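Local coordinates for N-acetylglucosaminidase (Paenibacillus barengoltzii, PDB 6INX), which probably hydrolyses N-acetylglucosaminide linkages in glycans or glycoproteins as a retaining glycoside hydrolase of family 18, at residues A[235-240]-A[322-327]; A[153-158]-A[179-184]; A[63-68]-A[102-107]; A[225-230]-A[316-321]. All coordinates share one frame; numbering follows the deposited sequence.

Interaction 1. Residues A[235-240]-A[322-327]; sequences AFYSRM and MFWEYG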
loop_
_atom_site.group_PDB
_atom_site.type_symbol
_atom_site.label_atom_id
_atom_site.label_comp_id
_atom_site.label_asym_id
_atom_site.label_seq_id
_atom_site.Cartn_x
_atom_site.Cartn_y
_atom_site.Cartn_z
ATOM N N ALA A 235 0.281 -19.543 -5.269
ATOM C CA ALA A 235 -0.998 -19.739 -4.613
ATOM C C ALA A 235 -1.842 -20.685 -5.448
ATOM O O ALA A 235 -2.034 -20.454 -6.644
ATOM C CB ALA A 235 -1.730 -18.408 -4.448
ATOM N N PHE A 236 -2.361 -21.732 -4.810
ATOM C CA PHE A 236 -3.297 -22.654 -5.449
ATOM C C PHE A 236 -4.755 -22.236 -5.250
ATOM O O PHE A 236 -5.658 -23.086 -5.271
ATOM C CB PHE A 236 -3.073 -24.083 -4.935
ATOM C CG PHE A 236 -1.786 -24.734 -5.391
ATOM C CD1 PHE A 236 -0.797 -24.040 -6.069
ATOM C CD2 PHE A 236 -1.568 -26.077 -5.102
ATOM C CE1 PHE A 236 0.376 -24.681 -6.472
ATOM C CE2 PHE A 236 -0.402 -26.715 -5.504
ATOM C CZ PHE A 236 0.564 -26.024 -6.173
ATOM N N TYR A 237 -5.012 -20.939 -5.076
ATOM C CA TYR A 237 -6.353 -20.433 -4.788
ATOM C C TYR A 237 -6.392 -18.976 -5.230
ATOM O O TYR A 237 -5.356 -18.366 -5.518
ATOM C CB TYR A 237 -6.680 -20.534 -3.285
ATOM C CG TYR A 237 -5.786 -19.603 -2.509
ATOM C CD1 TYR A 237 -4.502 -19.986 -2.166
ATOM C CD2 TYR A 237 -6.194 -18.302 -2.200
ATOM C CE1 TYR A 237 -3.639 -19.124 -1.514
ATOM C CE2 TYR A 237 -5.344 -17.436 -1.540
ATOM C CZ TYR A 237 -4.072 -17.854 -1.207
ATOM O OH TYR A 237 -3.221 -16.994 -0.575
ATOM N N SER A 238 -7.595 -18.410 -5.226
ATOM C CA SER A 238 -7.823 -17.068 -5.740
ATOM C C SER A 238 -8.182 -16.071 -4.643
ATOM O O SER A 238 -8.591 -16.427 -3.540
ATOM C CB SER A 238 -8.940 -17.082 -6.789
ATOM O OG SER A 238 -10.203 -17.394 -6.222
ATOM N N ARG A 239 -8.042 -14.791 -4.991
ATOM C CA ARG A 239 -8.652 -13.690 -4.260
ATOM C C ARG A 239 -9.698 -13.064 -5.171
ATOM O O ARG A 239 -9.543 -13.061 -6.394
ATOM C CB ARG A 239 -7.598 -12.635 -3.881
ATOM C CG ARG A 239 -6.742 -13.006 -2.658
ATOM C CD ARG A 239 -7.502 -12.766 -1.369
ATOM N NE ARG A 239 -6.801 -13.327 -0.218
ATOM C CZ ARG A 239 -7.181 -13.149 1.040
ATOM N NH1 ARG A 239 -8.246 -12.408 1.329
ATOM N NH2 ARG A 239 -6.487 -13.716 2.016
ATOM N N MET A 240 -10.784 -12.564 -4.580
ATOM C CA MET A 240 -11.955 -12.202 -5.369
ATOM C C MET A 240 -12.601 -10.937 -4.831
ATOM O O MET A 240 -12.752 -10.776 -3.620
ATOM C CB MET A 240 -12.973 -13.349 -5.327
ATOM C CG MET A 240 -14.277 -13.065 -6.053
ATOM S SD MET A 240 -15.360 -14.521 -6.081
ATOM C CE MET A 240 -15.779 -14.648 -4.351
ATOM N N MET A 322 7.637 -22.118 -2.979
ATOM C CA MET A 322 6.710 -22.807 -2.097
ATOM C C MET A 322 5.280 -22.483 -2.508
ATOM O O MET A 322 5.022 -21.495 -3.209
ATOM C CB MET A 322 6.955 -22.456 -0.620
ATOM C CG MET A 322 6.750 -20.998 -0.289
ATOM S SD MET A 322 5.017 -20.641 0.043
ATOM C CE MET A 322 5.203 -19.039 0.840
ATOM N N PHE A 323 4.337 -23.312 -2.065
ATOM C CA PHE A 323 2.941 -23.079 -2.404
ATOM C C PHE A 323 2.009 -23.305 -1.222
ATOM O O PHE A 323 2.262 -24.137 -0.344
ATOM C CB PHE A 323 2.489 -23.906 -3.618
ATOM C CG PHE A 323 2.519 -25.396 -3.405
ATOM C CD1 PHE A 323 1.445 -26.055 -2.818
ATOM C CD2 PHE A 323 3.601 -26.148 -3.842
ATOM C CE1 PHE A 323 1.468 -27.439 -2.642
ATOM C CE2 PHE A 323 3.624 -27.524 -3.680
ATOM C CZ PHE A 323 2.555 -28.168 -3.084
ATOM N N TRP A 324 0.924 -22.538 -1.216
ATOM C CA TRP A 324 -0.213 -22.735 -0.323
ATOM C C TRP A 324 -1.415 -23.009 -1.213
ATOM O O TRP A 324 -1.738 -22.173 -2.065
ATOM C CB TRP A 324 -0.496 -21.468 0.497
ATOM C CG TRP A 324 -1.690 -21.671 1.389
ATOM C CD1 TRP A 324 -3.010 -21.523 1.057
ATOM C CD2 TRP A 324 -1.668 -22.151 2.734
ATOM N NE1 TRP A 324 -3.802 -21.851 2.127
ATOM C CE2 TRP A 324 -3.003 -22.246 3.168
ATOM C CE3 TRP A 324 -0.645 -22.499 3.616
ATOM C CZ2 TRP A 324 -3.342 -22.675 4.448
ATOM C CZ3 TRP A 324 -0.979 -22.919 4.881
ATOM C CH2 TRP A 324 -2.320 -23.011 5.285
ATOM N N GLU A 325 -2.084 -24.156 -1.045
ATOM C CA GLU A 325 -1.773 -25.273 -0.148
ATOM C C GLU A 325 -2.156 -26.550 -0.924
ATOM O O GLU A 325 -2.973 -26.493 -1.845
ATOM C CB GLU A 325 -2.605 -25.147 1.135
ATOM C CG GLU A 325 -2.399 -26.260 2.176
ATOM C CD GLU A 325 -3.368 -27.419 1.986
ATOM O OE1 GLU A 325 -4.393 -27.229 1.301
ATOM O OE2 GLU A 325 -3.113 -28.529 2.509
ATOM N N TYR A 326 -1.580 -27.695 -0.534
ATOM C CA TYR A 326 -1.699 -28.942 -1.297
ATOM C C TYR A 326 -3.140 -29.280 -1.686
ATOM O O TYR A 326 -3.413 -29.642 -2.840
ATOM C CB TYR A 326 -1.078 -30.070 -0.476
ATOM C CG TYR A 326 -1.359 -31.472 -0.968
ATOM C CD1 TYR A 326 -0.529 -32.088 -1.888
ATOM C CD2 TYR A 326 -2.443 -32.187 -0.480
ATOM C CE1 TYR A 326 -0.786 -33.386 -2.323
ATOM C CE2 TYR A 326 -2.707 -33.469 -0.905
ATOM C CZ TYR A 326 -1.876 -34.062 -1.824
ATOM O OH TYR A 326 -2.153 -35.347 -2.237
ATOM N N GLY A 327 -4.069 -29.194 -0.741
ATOM C CA GLY A 327 -5.451 -29.580 -0.966
ATOM C C GLY A 327 -6.277 -28.645 -1.821
ATOM O O GLY A 327 -7.422 -28.968 -2.156
#
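The phenyl ring of F236 overlaps that of F323 as an offset stack, centroids 4.3 Å apart and planes only 8° from parallel. The rings are slid toward each other's rims: CE2 of F236 comes within 3.3 Å of CD1 of F323, and CB of F323 adds a CH-pi contact over the face of the F236 ring. F236 reaches across because its CG stands opposite its carbonyl carbon (chi1 -70°), while its backbone N gives W324 O an almost straight hydrogen bond of 2.8 Å. An alanine in place of F236 is likely to open a gap over one face of F323 and to lose the packing against L334 of helix 333-341. Y237 brings CE1 to within 3.6 Å of CD1 of W324, meeting the indole at its edge, and its hydroxyl is hydrogen-bonded to D186. The peptide between W324 and E325 is cis, and E325 OE1 accepts a bond from G327 N above its carboxylate plane. This is the C-terminal end of the seam between the last two parallel TIM-barrel strands, 230-235 and 320-324; in family 18 relatives a tryptophan preceding a cis peptide here lines the substrate cleft, consistent with W324.

Interaction 2. Residues A[153-158]-A[179-184]; sequences WLTIAA and FVQLMT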
loop_
_atom_site.group_PDB
_atom_site.type_symbol
_atom_site.label_atom_id
_atom_site.label_comp_id
_atom_site.label_asym_id
_atom_site.label_seq_id
_atom_site.Cartn_x
_atom_site.Cartn_y
_atom_site.Cartn_z
ATOM N N TRP A 153 16.267 -28.108 10.762
ATOM C CA TRP A 153 15.988 -26.935 9.944
ATOM C C TRP A 153 15.193 -25.887 10.717
ATOM O O TRP A 153 14.357 -26.213 11.563
ATOM C CB TRP A 153 15.179 -27.328 8.704
ATOM C CG TRP A 153 15.909 -28.221 7.743
ATOM C CD1 TRP A 153 16.372 -29.485 7.984
ATOM C CD2 TRP A 153 16.241 -27.925 6.385
ATOM N NE1 TRP A 153 16.975 -29.990 6.860
ATOM C CE2 TRP A 153 16.912 -29.050 5.864
ATOM C CE3 TRP A 153 16.037 -26.819 5.558
ATOM C CZ2 TRP A 153 17.384 -29.099 4.556
ATOM C CZ3 TRP A 153 16.510 -26.865 4.261
ATOM C CH2 TRP A 153 17.171 -27.999 3.770
ATOM N N LEU A 154 15.429 -24.620 10.375
ATOM C CA LEU A 154 14.607 -23.516 10.861
ATOM C C LEU A 154 14.387 -22.572 9.693
ATOM O O LEU A 154 15.352 -22.106 9.084
ATOM C CB LEU A 154 15.286 -22.777 12.022
ATOM C CG LEU A 154 14.447 -21.671 12.672
ATOM C CD1 LEU A 154 13.195 -22.256 13.322
ATOM C CD2 LEU A 154 15.296 -20.909 13.682
ATOM N N THR A 155 13.124 -22.319 9.363
ATOM C CA THR A 155 12.763 -21.389 8.303
ATOM C C THR A 155 11.678 -20.473 8.843
ATOM O O THR A 155 11.176 -20.666 9.953
ATOM C CB THR A 155 12.253 -22.122 7.051
ATOM O OG1 THR A 155 11.038 -22.805 7.365
ATOM C CG2 THR A 155 13.271 -23.149 6.549
ATOM N N ILE A 156 11.327 -19.452 8.054
ATOM C CA ILE A 156 10.179 -18.608 8.351
ATOM C C ILE A 156 9.376 -18.422 7.078
ATOM O O ILE A 156 9.876 -18.584 5.965
ATOM C CB ILE A 156 10.541 -17.220 8.933
ATOM C CG1 ILE A 156 11.285 -16.370 7.888
ATOM C CG2 ILE A 156 11.300 -17.362 10.255
ATOM C CD1 ILE A 156 11.521 -14.925 8.323
ATOM N N ALA A 157 8.106 -18.086 7.263
ATOM C CA ALA A 157 7.304 -17.496 6.203
ATOM C C ALA A 157 7.167 -16.016 6.513
ATOM O O ALA A 157 6.768 -15.643 7.626
ATOM C CB ALA A 157 5.916 -18.133 6.157
ATOM N N ALA A 158 7.495 -15.178 5.537
ATOM C CA ALA A 158 7.562 -13.740 5.725
ATOM C C ALA A 158 6.532 -13.030 4.863
ATOM O O ALA A 158 6.245 -13.458 3.742
ATOM C CB ALA A 158 8.957 -13.228 5.358
ATOM N N PHE A 179 16.273 -21.050 4.980
ATOM C CA PHE A 179 15.785 -20.160 3.938
ATOM C C PHE A 179 14.620 -19.347 4.483
ATOM O O PHE A 179 14.103 -19.611 5.576
ATOM C CB PHE A 179 15.428 -20.887 2.631
ATOM C CG PHE A 179 14.490 -22.055 2.788
ATOM C CD1 PHE A 179 14.977 -23.353 2.752
ATOM C CD2 PHE A 179 13.122 -21.870 2.912
ATOM C CE1 PHE A 179 14.122 -24.436 2.861
ATOM C CE2 PHE A 179 12.259 -22.954 3.024
ATOM C CZ PHE A 179 12.762 -24.236 2.998
ATOM N N VAL A 180 14.257 -18.317 3.714
ATOM C CA VAL A 180 13.149 -17.414 4.001
ATOM C C VAL A 180 12.109 -17.623 2.911
ATOM O O VAL A 180 12.398 -17.417 1.727
ATOM C CB VAL A 180 13.620 -15.951 3.999
ATOM C CG1 VAL A 180 12.438 -14.994 4.242
ATOM C CG2 VAL A 180 14.731 -15.741 5.011
ATOM N N GLN A 181 10.894 -18.006 3.296
ATOM C CA GLN A 181 9.808 -18.167 2.333
ATOM C C GLN A 181 9.029 -16.863 2.261
ATOM O O GLN A 181 8.392 -16.461 3.238
ATOM C CB GLN A 181 8.897 -19.306 2.759
ATOM C CG GLN A 181 9.623 -20.618 2.896
ATOM C CD GLN A 181 8.748 -21.667 3.504
ATOM O OE1 GLN A 181 8.417 -21.596 4.691
ATOM N NE2 GLN A 181 8.345 -22.643 2.701
ATOM N N LEU A 182 9.070 -16.202 1.112
ATOM C CA LEU A 182 8.313 -14.974 0.927
ATOM C C LEU A 182 6.894 -15.336 0.521
ATOM O O LEU A 182 6.672 -15.980 -0.514
ATOM C CB LEU A 182 8.956 -14.071 -0.127
ATOM C CG LEU A 182 10.418 -13.703 0.074
ATOM C CD1 LEU A 182 10.846 -12.742 -1.033
ATOM C CD2 LEU A 182 10.605 -13.108 1.456
ATOM N N MET A 183 5.930 -14.915 1.330
ATOM C CA MET A 183 4.529 -15.206 1.043
ATOM C C MET A 183 4.045 -14.219 -0.019
ATOM O O MET A 183 3.316 -13.261 0.253
ATOM C CB MET A 183 3.701 -15.131 2.318
ATOM C CG MET A 183 3.919 -16.347 3.230
ATOM S SD MET A 183 2.877 -16.328 4.698
ATOM C CE MET A 183 3.622 -14.938 5.529
ATOM N N THR A 184 4.490 -14.467 -1.257
ATOM C CA THR A 184 4.111 -13.630 -2.402
ATOM C C THR A 184 2.738 -14.048 -2.944
ATOM O O THR A 184 2.549 -14.385 -4.116
ATOM C CB THR A 184 5.203 -13.604 -3.471
ATOM O OG1 THR A 184 5.510 -14.939 -3.900
ATOM C CG2 THR A 184 6.467 -12.939 -2.941
#
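T155 sets its CG2 squarely over the centre of the F179 ring, 3.7 Å from the centroid, a CH-pi contact between neighbouring parallel strands of the TIM barrel. With OG1 between the backbone N and the carbonyl carbon (chi1 65°), the methyl is left to cover the ring. CZ3 of W153 meets the same ring obliquely, 3.7 Å from CE1. Further along, A157 CB lies 3.8 Å from M183 SD, whereas I156 and A158 share V180 CG1 on the other face of the sheet. Behind these side chains runs a ladder of three straight backbone bonds: Q181 N to I156 O, A158 N to Q181 O and M183 N to A158 O, the last two 2.8 Å long. The ladder fades toward F179, whose buried N and O find no conventional partner; T155 CA makes a CH contact with that O at 3.5 Å. In the next shell, helices 126-148 and 213-222 pack on the I156 and A158 face, and H29 meets both W153 and F179 edge-to-face. On the opposite face the polar ends are fixed from other strands: OG1 of T155 is hydrogen-bonded to D107 OD1, and NE2 of Q181 to N31 OD1.

Interaction 3. Residues A[63-68]-A[102-107]; sequences LTILLS and ALDGVD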
loop_
_atom_site.group_PDB
_atom_site.type_symbol
_atom_site.label_atom_id
_atom_site.label_comp_id
_atom_site.label_asym_id
_atom_site.label_seq_id
_atom_site.Cartn_x
_atom_site.Cartn_y
_atom_site.Cartn_z
ATOM N N LEU A 63 13.107 -36.072 1.194
ATOM C CA LEU A 63 12.115 -35.078 1.583
ATOM C C LEU A 63 12.425 -34.536 2.972
ATOM O O LEU A 63 12.725 -35.304 3.891
ATOM C CB LEU A 63 10.736 -35.734 1.582
ATOM C CG LEU A 63 9.515 -34.920 1.991
ATOM C CD1 LEU A 63 9.256 -33.833 0.962
ATOM C CD2 LEU A 63 8.313 -35.838 2.123
ATOM N N THR A 64 12.346 -33.211 3.125
ATOM C CA THR A 64 12.479 -32.551 4.421
ATOM C C THR A 64 11.087 -32.143 4.898
ATOM O O THR A 64 10.351 -31.477 4.163
ATOM C CB THR A 64 13.379 -31.314 4.289
ATOM O OG1 THR A 64 14.682 -31.702 3.834
ATOM C CG2 THR A 64 13.521 -30.571 5.615
ATOM N N ILE A 65 10.726 -32.548 6.112
ATOM C CA ILE A 65 9.385 -32.328 6.650
ATOM C C ILE A 65 9.487 -31.348 7.807
ATOM O O ILE A 65 10.079 -31.657 8.848
ATOM C CB ILE A 65 8.716 -33.639 7.088
ATOM C CG1 ILE A 65 8.665 -34.626 5.922
ATOM C CG2 ILE A 65 7.303 -33.379 7.615
ATOM C CD1 ILE A 65 7.976 -35.932 6.276
ATOM N N LEU A 66 8.893 -30.168 7.638
ATOM C CA LEU A 66 8.905 -29.131 8.661
ATOM C C LEU A 66 7.527 -28.991 9.298
ATOM O O LEU A 66 6.492 -29.202 8.653
ATOM C CB LEU A 66 9.303 -27.780 8.055
ATOM C CG LEU A 66 10.596 -27.800 7.232
ATOM C CD1 LEU A 66 10.844 -26.440 6.587
ATOM C CD2 LEU A 66 11.777 -28.230 8.092
ATOM N N LEU A 67 7.515 -28.633 10.576
ATOM C CA LEU A 67 6.272 -28.253 11.233
ATOM C C LEU A 67 6.139 -26.741 11.136
ATOM O O LEU A 67 6.990 -26.011 11.660
ATOM C CB LEU A 67 6.298 -28.664 12.702
ATOM C CG LEU A 67 5.098 -28.170 13.526
ATOM C CD1 LEU A 67 3.787 -28.842 13.101
ATOM C CD2 LEU A 67 5.361 -28.399 15.019
ATOM N N SER A 68 5.097 -26.268 10.459
ATOM C CA SER A 68 4.847 -24.837 10.408
ATOM C C SER A 68 4.054 -24.438 11.640
ATOM O O SER A 68 3.076 -25.097 11.995
ATOM C CB SER A 68 4.081 -24.460 9.145
ATOM O OG SER A 68 3.963 -23.050 9.038
ATOM N N ALA A 102 8.752 -37.473 13.600
ATOM C CA ALA A 102 9.734 -37.538 12.529
ATOM C C ALA A 102 9.757 -36.220 11.768
ATOM O O ALA A 102 9.584 -36.187 10.546
ATOM C CB ALA A 102 9.429 -38.706 11.590
ATOM N N LEU A 103 9.950 -35.133 12.496
ATOM C CA LEU A 103 10.023 -33.801 11.918
ATOM C C LEU A 103 11.483 -33.402 11.766
ATOM O O LEU A 103 12.315 -33.711 12.626
ATOM C CB LEU A 103 9.314 -32.795 12.825
ATOM C CG LEU A 103 7.798 -32.953 12.895
ATOM C CD1 LEU A 103 7.211 -32.222 14.099
ATOM C CD2 LEU A 103 7.166 -32.441 11.610
ATOM N N ASP A 104 11.791 -32.728 10.660
ATOM C CA ASP A 104 13.152 -32.291 10.386
ATOM C C ASP A 104 13.419 -30.868 10.835
ATOM O O ASP A 104 14.565 -30.420 10.776
ATOM C CB ASP A 104 13.456 -32.435 8.895
ATOM C CG ASP A 104 13.356 -33.872 8.433
ATOM O OD1 ASP A 104 13.993 -34.731 9.083
ATOM O OD2 ASP A 104 12.623 -34.163 7.463
ATOM N N GLY A 105 12.403 -30.154 11.289
ATOM C CA GLY A 105 12.619 -28.803 11.762
ATOM C C GLY A 105 11.301 -28.060 11.877
ATOM O O GLY A 105 10.222 -28.655 11.812
ATOM N N VAL A 106 11.423 -26.747 12.016
ATOM C CA VAL A 106 10.292 -25.869 12.281
ATOM C C VAL A 106 10.311 -24.716 11.292
ATOM O O VAL A 106 11.366 -24.129 11.022
ATOM C CB VAL A 106 10.330 -25.340 13.731
ATOM C CG1 VAL A 106 9.274 -24.251 13.959
ATOM C CG2 VAL A 106 10.138 -26.486 14.704
ATOM N N ASP A 107 9.145 -24.396 10.759
ATOM C CA ASP A 107 8.933 -23.205 9.946
ATOM C C ASP A 107 8.069 -22.261 10.777
ATOM O O ASP A 107 6.903 -22.565 11.045
ATOM C CB ASP A 107 8.221 -23.584 8.646
ATOM C CG ASP A 107 7.743 -22.368 7.871
ATOM O OD1 ASP A 107 8.589 -21.508 7.549
ATOM O OD2 ASP A 107 6.528 -22.282 7.597
#
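D104 grips I65 twice, once with its side chain and once with its backbone. Its OD2 takes the I65 N-H on the anti lone pair at 2.8 Å, and its own N donates to I65 O at 2.7 Å. CG opposite the carbonyl carbon (chi1 -61°) turns the carboxylate back over the partner strand, where CB also touches T64 CG2, and OD1 goes on to a salt bridge with R150. A leucine in place of D104 would probably leave the N-H of I65 without its acceptor and R150 without its counter-charge. Among the backbone bonds, L67 N reaches G105 O at 3.0 Å, and D107 N approaches L67 O from above the carbonyl plane, 42° out of it. The buried N of G105 finds no acceptor. A side chain at this glycine would collide with the carbonyl of D104 and with L66 CD2. Apolar contact comes from L103, whose CD1 rests 3.9 Å from L67 CB while CD2 reaches I65 CG2; L53 of helix 53-59 also packs on L103. At the far end S68 OG donates to D107 OD2 across 3.0 Å, meeting it on the anti side and somewhat out of plane. The same oxygen is bonded to Y10 OH, while OD1 holds T155. D104, G105 and D107 begin the DGxDxDxE signature of family 18, on the fourth strand of the barrel, 105-109. The first aspartate ties the strand entry to its neighbour, and the second, held through both oxygens, has its carboxylate fixed inside the barrel, consistent with a part in ordering the active site.

Interaction 4. Residues A[225-230]-A[316-321]; sequences VPKEKI and QELAGV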
loop_
_atom_site.group_PDB
_atom_site.type_symbol
_atom_site.label_atom_id
_atom_site.label_comp_id
_atom_site.label_asym_id
_atom_site.label_seq_id
_atom_site.Cartn_x
_atom_site.Cartn_y
_atom_site.Cartn_z
ATOM N N VAL A 225 18.940 -10.257 2.777
ATOM C CA VAL A 225 18.705 -11.695 2.660
ATOM C C VAL A 225 19.438 -12.188 1.418
ATOM O O VAL A 225 19.181 -11.670 0.321
ATOM C CB VAL A 225 17.215 -12.032 2.579
ATOM C CG1 VAL A 225 17.041 -13.543 2.480
ATOM C CG2 VAL A 225 16.468 -11.464 3.782
ATOM N N PRO A 226 20.330 -13.163 1.536
ATOM C CA PRO A 226 21.009 -13.689 0.346
ATOM C C PRO A 226 20.010 -14.315 -0.615
ATOM O O PRO A 226 19.051 -14.968 -0.203
ATOM C CB PRO A 226 21.958 -14.747 0.918
ATOM C CG PRO A 226 22.112 -14.405 2.372
ATOM C CD PRO A 226 20.805 -13.786 2.783
ATOM N N LYS A 227 20.251 -14.122 -1.917
ATOM C CA LYS A 227 19.346 -14.681 -2.919
ATOM C C LYS A 227 19.197 -16.188 -2.760
ATOM O O LYS A 227 18.104 -16.737 -2.949
ATOM C CB LYS A 227 19.872 -14.365 -4.316
ATOM C CG LYS A 227 19.686 -12.932 -4.703
ATOM C CD LYS A 227 19.701 -12.809 -6.202
ATOM C CE LYS A 227 18.655 -11.837 -6.643
ATOM N NZ LYS A 227 18.810 -10.518 -5.969
ATOM N N GLU A 228 20.289 -16.881 -2.434
ATOM C CA GLU A 228 20.242 -18.334 -2.315
ATOM C C GLU A 228 19.373 -18.804 -1.158
ATOM O O GLU A 228 19.138 -20.014 -1.034
ATOM C CB GLU A 228 21.658 -18.909 -2.195
ATOM C CG GLU A 228 22.371 -18.548 -0.907
ATOM C CD GLU A 228 23.261 -17.325 -1.054
ATOM O OE1 GLU A 228 24.244 -17.221 -0.288
ATOM O OE2 GLU A 228 22.986 -16.468 -1.930
ATOM N N LYS A 229 18.888 -17.889 -0.318
ATOM C CA LYS A 229 17.964 -18.233 0.755
ATOM C C LYS A 229 16.524 -17.820 0.485
ATOM O O LYS A 229 15.673 -18.016 1.357
ATOM C CB LYS A 229 18.420 -17.623 2.092
ATOM C CG LYS A 229 19.618 -18.314 2.718
ATOM C CD LYS A 229 19.837 -17.840 4.145
ATOM C CE LYS A 229 20.934 -18.648 4.815
ATOM N NZ LYS A 229 21.169 -18.215 6.218
ATOM N N ILE A 230 16.215 -17.247 -0.674
ATOM C CA ILE A 230 14.877 -16.727 -0.934
ATOM C C ILE A 230 14.060 -17.762 -1.686
ATOM O O ILE A 230 14.415 -18.157 -2.801
ATOM C CB ILE A 230 14.928 -15.398 -1.696
ATOM C CG1 ILE A 230 15.568 -14.333 -0.802
ATOM C CG2 ILE A 230 13.526 -14.988 -2.118
ATOM C CD1 ILE A 230 15.676 -12.962 -1.432
ATOM N N GLN A 316 17.211 -15.465 -11.734
ATOM C CA GLN A 316 17.648 -14.637 -10.622
ATOM C C GLN A 316 18.422 -15.420 -9.575
ATOM O O GLN A 316 18.914 -14.818 -8.615
ATOM C CB GLN A 316 16.447 -13.936 -9.968
ATOM C CG GLN A 316 15.652 -13.050 -10.932
ATOM C CD GLN A 316 16.518 -11.999 -11.610
ATOM O OE1 GLN A 316 16.392 -11.754 -12.813
ATOM N NE2 GLN A 316 17.400 -11.378 -10.844
ATOM N N GLU A 317 18.529 -16.740 -9.745
ATOM C CA GLU A 317 19.322 -17.596 -8.865
ATOM C C GLU A 317 18.782 -17.593 -7.437
ATOM O O GLU A 317 19.532 -17.498 -6.460
ATOM C CB GLU A 317 20.815 -17.266 -8.941
ATOM C CG GLU A 317 21.328 -17.315 -10.381
ATOM C CD GLU A 317 22.840 -17.307 -10.489
ATOM O OE1 GLU A 317 23.522 -17.034 -9.477
ATOM O OE2 GLU A 317 23.347 -17.579 -11.599
ATOM N N LEU A 318 17.464 -17.711 -7.323
ATOM C CA LEU A 318 16.815 -17.829 -6.028
ATOM C C LEU A 318 16.814 -19.293 -5.585
ATOM O O LEU A 318 17.254 -20.192 -6.311
ATOM C CB LEU A 318 15.404 -17.255 -6.097
ATOM C CG LEU A 318 15.307 -15.835 -6.652
ATOM C CD1 LEU A 318 13.868 -15.348 -6.612
ATOM C CD2 LEU A 318 16.226 -14.897 -5.884
ATOM N N ALA A 319 16.298 -19.547 -4.381
ATOM C CA ALA A 319 16.345 -20.896 -3.821
ATOM C C ALA A 319 15.281 -21.818 -4.409
ATOM O O ALA A 319 15.522 -23.021 -4.560
ATOM C CB ALA A 319 16.206 -20.852 -2.298
ATOM N N GLY A 320 14.097 -21.298 -4.716
ATOM C CA GLY A 320 13.020 -22.152 -5.186
ATOM C C GLY A 320 11.667 -21.510 -4.926
ATOM O O GLY A 320 11.556 -20.292 -4.821
ATOM N N VAL A 321 10.647 -22.366 -4.851
ATOM C CA VAL A 321 9.249 -21.944 -4.782
ATOM C C VAL A 321 8.538 -22.767 -3.719
ATOM O O VAL A 321 8.793 -23.968 -3.574
ATOM C CB VAL A 321 8.536 -22.118 -6.140
ATOM C CG1 VAL A 321 7.067 -21.655 -6.047
ATOM C CG2 VAL A 321 9.281 -21.379 -7.245
#
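A319 presses its methyl between two backbone oxygens, 3.3 Å from E228 O and equally near I230 O. Its N donates to the latter as well, in a 2.8 Å hydrogen bond that arrives 28° out of the carbonyl plane. I230 O is thus met by both the N-H and the CB of one residue, which makes this the tight heart of the contact. Beside it L318 CB touches I230 O, and L318 CA makes a CH contact with K227 O at 3.5 Å; that oxygen also accepts the I230 N-H, closing the short 3-10 turn 227-229. The outer part is looser and involves partly exposed or exposed residues. K227, bent at its third and fourth torsions, lays its aliphatic chain across L318, CE 4.0 Å from CD2. Its CD comes to 3.2 Å from Q316 O, a van der Waals touch of methylene on carbonyl. The side chain of E228 sets out away from the partner segment. Just after helix 303-316, E317 forms a Schellman motif, its positive phi (63°) turning the chain toward the strand entry. The pair joins two connections at the N-terminal end of the TIM-barrel strands: the turn leading from helix 213-222 into strand 230-235, and the turn leading from helix 303-316 into strand 320-324. V217 and V221 of helix 213-222 cover L318 and I230, while K229 holds Q174 O and L177 O through its ammonium. G320 is backbone-bonded to I232, and A319 and V321 to V6, so strand 320-324 is received between its two parallel neighbours.

Overall arrangement
All four contacts reach the closed sheet of the TIM barrel, though interaction 1 also runs out into an antiparallel sheet at 237-241. Interactions 1 and 4 share strand 320-324 at its two ends: interaction 4, partly exposed, joins the turns entering the strands with one bond and alkyl packing, while interaction 1, buried, uses stacked aromatics where the strands leave. Interactions 2 and 3 are also buried and rely on parallel backbone ladders that loosen at one end, but interaction 3 adds carboxylate bonds. Those two meet through D107 and T155, on neighbouring strands. Interaction 2 also connects to interaction 4, by V180 N and K229 O, and to interaction 1, where M322 packs on Q181 and M183.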